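Local structure of malonyl CoA-acyl carrier protein transacylase (Synechocystis sp. PCC 6803 substr. Kazusa, 4RR5) at residues N218-P223 / K231-Q236; P81-G86 / I254-Y259. The protein catalyses the transfer of a malonyl group from malonyl-CoA to holo-acyl carrier protein, a step of fatty acid biosynthesis. All blocks are in the same frame, centred on the assembly; numbering follows the deposited sequence.

Contact 1. Residues N218-P223 / K231-Q236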
# COMPACT_ATOMS: atom_id res chain seq x y z
N ASN A 218 8.93 0.21 0.96
CA ASN A 218 8.44 1.06 2.04
C ASN A 218 9.47 1.39 3.12
O ASN A 218 9.57 2.53 3.56
CB ASN A 218 7.21 0.43 2.71
CG ASN A 218 5.93 0.54 1.88
OD1 ASN A 218 4.89 0.04 2.28
ND2 ASN A 218 6.02 1.19 0.71
N VAL A 219 10.19 0.38 3.60
CA VAL A 219 11.14 0.63 4.69
C VAL A 219 12.46 1.23 4.19
O VAL A 219 13.23 1.76 4.99
CB VAL A 219 11.47 -0.65 5.49
CG1 VAL A 219 10.24 -1.12 6.26
CG2 VAL A 219 12.04 -1.75 4.59
N ASP A 220 12.72 1.15 2.89
CA ASP A 220 13.98 1.67 2.34
C ASP A 220 13.84 1.94 0.84
O ASP A 220 14.19 1.09 0.01
CB ASP A 220 15.13 0.70 2.63
CG ASP A 220 16.44 1.09 1.92
OD1 ASP A 220 16.64 2.28 1.58
OD2 ASP A 220 17.27 0.19 1.72
N PRO A 221 13.32 3.12 0.50
CA PRO A 221 12.88 3.47 -0.86
C PRO A 221 14.01 3.81 -1.81
O PRO A 221 13.83 4.64 -2.70
CB PRO A 221 11.99 4.69 -0.64
CG PRO A 221 12.51 5.30 0.59
CD PRO A 221 12.96 4.16 1.47
N SER A 222 15.17 3.19 -1.61
CA SER A 222 16.23 3.29 -2.58
C SER A 222 15.96 2.20 -3.59
O SER A 222 15.70 1.06 -3.22
CB SER A 222 17.62 3.14 -1.93
OG SER A 222 17.76 1.87 -1.31
N PRO A 223 16.00 2.56 -4.88
CA PRO A 223 15.70 1.62 -5.96
C PRO A 223 16.56 0.38 -5.88
O PRO A 223 17.76 0.53 -5.71
CB PRO A 223 16.02 2.43 -7.23
CG PRO A 223 15.93 3.86 -6.81
CD PRO A 223 16.37 3.90 -5.38
N LYS A 231 12.84 -9.09 -0.52
CA LYS A 231 12.22 -9.92 0.51
C LYS A 231 12.58 -9.41 1.91
O LYS A 231 11.72 -9.30 2.80
CB LYS A 231 12.64 -11.38 0.38
CG LYS A 231 11.79 -12.30 1.24
CD LYS A 231 12.40 -13.68 1.44
CE LYS A 231 12.66 -14.38 0.11
NZ LYS A 231 12.70 -15.86 0.30
N GLU A 232 13.86 -9.10 2.10
CA GLU A 232 14.35 -8.56 3.36
C GLU A 232 13.59 -7.28 3.71
O GLU A 232 13.06 -7.16 4.79
CB GLU A 232 15.85 -8.29 3.30
CG GLU A 232 16.51 -7.99 4.65
CD GLU A 232 17.82 -7.20 4.52
OE1 GLU A 232 18.50 -7.29 3.47
OE2 GLU A 232 18.15 -6.47 5.48
N LYS A 233 13.53 -6.34 2.78
CA LYS A 233 12.77 -5.12 3.00
C LYS A 233 11.27 -5.39 3.26
O LYS A 233 10.63 -4.70 4.05
CB LYS A 233 12.92 -4.19 1.80
CG LYS A 233 14.35 -3.82 1.43
CD LYS A 233 14.31 -2.76 0.35
CE LYS A 233 15.67 -2.30 -0.10
NZ LYS A 233 15.50 -0.96 -0.72
N LEU A 234 10.71 -6.39 2.59
CA LEU A 234 9.30 -6.69 2.75
C LEU A 234 9.03 -7.31 4.13
O LEU A 234 8.10 -6.94 4.83
CB LEU A 234 8.82 -7.62 1.63
CG LEU A 234 7.34 -7.99 1.67
CD1 LEU A 234 6.49 -6.75 1.36
CD2 LEU A 234 7.02 -9.13 0.71
N ILE A 235 9.89 -8.25 4.52
CA ILE A 235 9.84 -8.86 5.84
C ILE A 235 9.89 -7.81 6.94
O ILE A 235 9.24 -7.95 7.98
CB ILE A 235 10.99 -9.88 6.03
CG1 ILE A 235 10.65 -11.18 5.29
CG2 ILE A 235 11.27 -10.15 7.52
CD1 ILE A 235 11.75 -12.18 5.31
N GLN A 236 10.65 -6.74 6.70
CA GLN A 236 10.75 -5.65 7.65
C GLN A 236 9.55 -4.68 7.63
O GLN A 236 9.39 -3.85 8.53
CB GLN A 236 12.04 -4.88 7.39
CG GLN A 236 13.28 -5.66 7.82
CD GLN A 236 14.56 -5.08 7.26
OE1 GLN A 236 14.55 -4.04 6.61
NE2 GLN A 236 15.68 -5.75 7.52
O HOH W 1 9.51 -2.36 2.65
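Val219 CA and Lys233 CA, 6.2 Å apart, mark the closest backbone approach, where segment 218-223, with its short weak strand at 220-221, faces the last part of helix 227-235. The site is in the acyl transferase domain of the FabD family. A water bridges the two backbones, accepting from Val219 N and donating to Lys233 O; the water O is 2.9 Å from Lys233 O. The side chain of Val219 lies against the helix. Val219 CG2 sits 3.3 Å from Lys233 O and also meets Lys233 CB, while CG1 reaches Gln236 O. Val219 is about 7 Å, side chain to side chain, from His188, probably an active-site residue, which puts Val219 near the catalytic region. Lys233 runs past Val219 to the 220-222 corner. Its chain is extended beyond CG, with chi2 -173° and chi3 179°, which carries the ammonium across to Asp220. There NZ gives a weak, salt-bridging bond to Asp220 OD2, whose stronger partner is Arg229. The carboxylate, probably polarised by both cations, also takes a bond on OD1 from Ser222 OG, from above its plane. Lys233 NZ has a further weak bond to Ser222 O at 3.2 Å. The shortest bond, 2.5 Å, runs from Lys233 NZ to Asp220 O, in the carbonyl plane at a C=O...N angle of 153°.

Contact 2. Residues P81-G86 / I254-Y259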
# COMPACT_ATOMS: atom_id res chain seq x y z
N PRO A 81 6.11 -0.07 -16.96
CA PRO A 81 6.65 0.80 -15.92
C PRO A 81 8.17 0.89 -15.97
O PRO A 81 8.84 -0.07 -16.34
CB PRO A 81 6.21 0.10 -14.63
CG PRO A 81 6.27 -1.35 -15.00
CD PRO A 81 5.91 -1.45 -16.47
N ASP A 82 8.72 2.05 -15.61
CA ASP A 82 10.16 2.16 -15.45
C ASP A 82 10.50 1.90 -13.98
O ASP A 82 11.48 1.23 -13.68
CB ASP A 82 10.66 3.54 -15.89
CG ASP A 82 10.44 3.80 -17.37
OD1 ASP A 82 11.18 3.20 -18.19
OD2 ASP A 82 9.53 4.59 -17.71
N TYR A 83 9.66 2.42 -13.09
CA TYR A 83 9.80 2.19 -11.65
C TYR A 83 8.48 1.74 -11.04
O TYR A 83 7.41 2.19 -11.47
CB TYR A 83 10.27 3.46 -10.96
CG TYR A 83 11.38 4.17 -11.69
CD1 TYR A 83 12.68 3.68 -11.63
CD2 TYR A 83 11.14 5.32 -12.43
CE1 TYR A 83 13.72 4.32 -12.29
CE2 TYR A 83 12.17 5.97 -13.10
CZ TYR A 83 13.46 5.46 -13.02
OH TYR A 83 14.49 6.10 -13.68
N VAL A 84 8.55 0.86 -10.03
CA VAL A 84 7.37 0.51 -9.25
C VAL A 84 7.54 0.75 -7.74
O VAL A 84 8.65 0.68 -7.19
CB VAL A 84 6.96 -0.97 -9.46
CG1 VAL A 84 6.60 -1.20 -10.91
CG2 VAL A 84 8.07 -1.92 -9.01
N ALA A 85 6.42 1.06 -7.09
CA ALA A 85 6.35 1.15 -5.63
C ALA A 85 4.89 0.92 -5.21
O ALA A 85 4.00 0.93 -6.06
CB ALA A 85 6.85 2.51 -5.14
N GLY A 86 4.64 0.69 -3.93
CA GLY A 86 3.29 0.48 -3.46
C GLY A 86 3.18 0.81 -2.00
O GLY A 86 4.12 0.60 -1.24
N ILE A 254 15.61 10.14 -9.41
CA ILE A 254 16.36 9.12 -10.15
C ILE A 254 15.99 9.15 -11.63
O ILE A 254 16.57 8.42 -12.43
CB ILE A 254 16.14 7.69 -9.61
CG1 ILE A 254 14.65 7.30 -9.65
CG2 ILE A 254 16.71 7.55 -8.21
CD1 ILE A 254 14.38 5.86 -9.29
N GLY A 255 15.01 9.99 -11.99
CA GLY A 255 14.66 10.16 -13.39
C GLY A 255 13.18 10.27 -13.76
O GLY A 255 12.85 10.84 -14.80
N ALA A 256 12.30 9.74 -12.92
CA ALA A 256 10.90 9.59 -13.29
C ALA A 256 10.20 10.92 -13.57
O ALA A 256 10.25 11.84 -12.76
CB ALA A 256 10.16 8.84 -12.20
N THR A 257 9.54 11.00 -14.71
CA THR A 257 8.86 12.21 -15.17
C THR A 257 7.36 12.12 -14.97
O THR A 257 6.66 13.13 -14.85
CB THR A 257 9.16 12.47 -16.66
OG1 THR A 257 8.46 11.51 -17.46
CG2 THR A 257 10.63 12.28 -16.91
N ASP A 258 6.86 10.88 -14.95
CA ASP A 258 5.43 10.61 -14.80
C ASP A 258 5.17 9.60 -13.71
O ASP A 258 5.98 8.70 -13.45
CB ASP A 258 4.82 10.11 -16.10
CG ASP A 258 5.04 11.06 -17.25
OD1 ASP A 258 6.12 10.99 -17.87
OD2 ASP A 258 4.13 11.86 -17.53
N TYR A 259 3.99 9.72 -13.12
CA TYR A 259 3.62 9.04 -11.90
C TYR A 259 2.18 8.55 -12.02
O TYR A 259 1.26 9.37 -12.04
CB TYR A 259 3.80 10.03 -10.75
CG TYR A 259 3.46 9.62 -9.33
CD1 TYR A 259 4.44 9.10 -8.49
CD2 TYR A 259 2.20 9.85 -8.80
CE1 TYR A 259 4.16 8.78 -7.18
CE2 TYR A 259 1.91 9.53 -7.48
CZ TYR A 259 2.90 9.00 -6.68
OH TYR A 259 2.65 8.69 -5.38
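Tyr83 spans the gap between strand 83-86 and the turn that follows helix 244-254. Tyr83 CA is 7.7 Å from Ala256 CA, and the ring lies between the two chains. The CB of Tyr83 points toward the 254-259 segment. CG stands anti to the carbonyl carbon (chi1 -44°), which sends the ring out to the turn. CG itself only grazes Ile254 CD1. Further out, the ring meets different partners along its two sides. Tyr83 CD1 and CE1 face Ile254 CD1, and Tyr83 CE1 is the nearer at 3.4 Å. This methyl makes a CH-pi contact over one face, with Ile254 CD1 3.8 Å from the Tyr83 ring centroid and 26° off the normal. Asp82 CB covers part of the opposite face. CD2 and CE2 meet Ala256 CB obliquely, with Tyr83 CE2 at 3.6 Å from Ala256 CB. At the tip, Tyr83 OH lies 3.4 Å from Ile254 O and also near Gly255 CA. Gly255 has positive phi, and a CB there would crowd both Tyr83 OH and the preceding carbonyl O. Replacing Tyr83 with an alanine is likely to leave a gap between the strand and Ile254 and Ala256, and to take away the isoleucine methyl's CH-pi partner. Leu251 and Pro214 also touch the tyrosine. This is apolar packing of a helix end and its glycine turn against strand 83-86 of the parallel sheet, in an acyl transferase domain.

How the contacts relate
From the N terminus, strand 3-7 comes first; strands 83-86 and 258-262 later pair with it on its two sides. The chain next supplies 81-86, the first half of contact 2, and leads on to the probable nucleophile elbow with Ser88. It then builds four of the five strands of the mixed sheet before reaching contact 1; the fifth, 242-243, follows it. Contact 1 closes a short loop, with seven residues between 218-223 and 231-236. Helix 244-254 follows, and 254-259 closes the much longer loop of contact 2, which therefore encloses contact 1. The contacts touch: Asn218 ND2 probably bonds to Gly86 O, and Pro223 packs on Ile254. Together they tie helix 227-235, helix 244-254 and the parallel sheet.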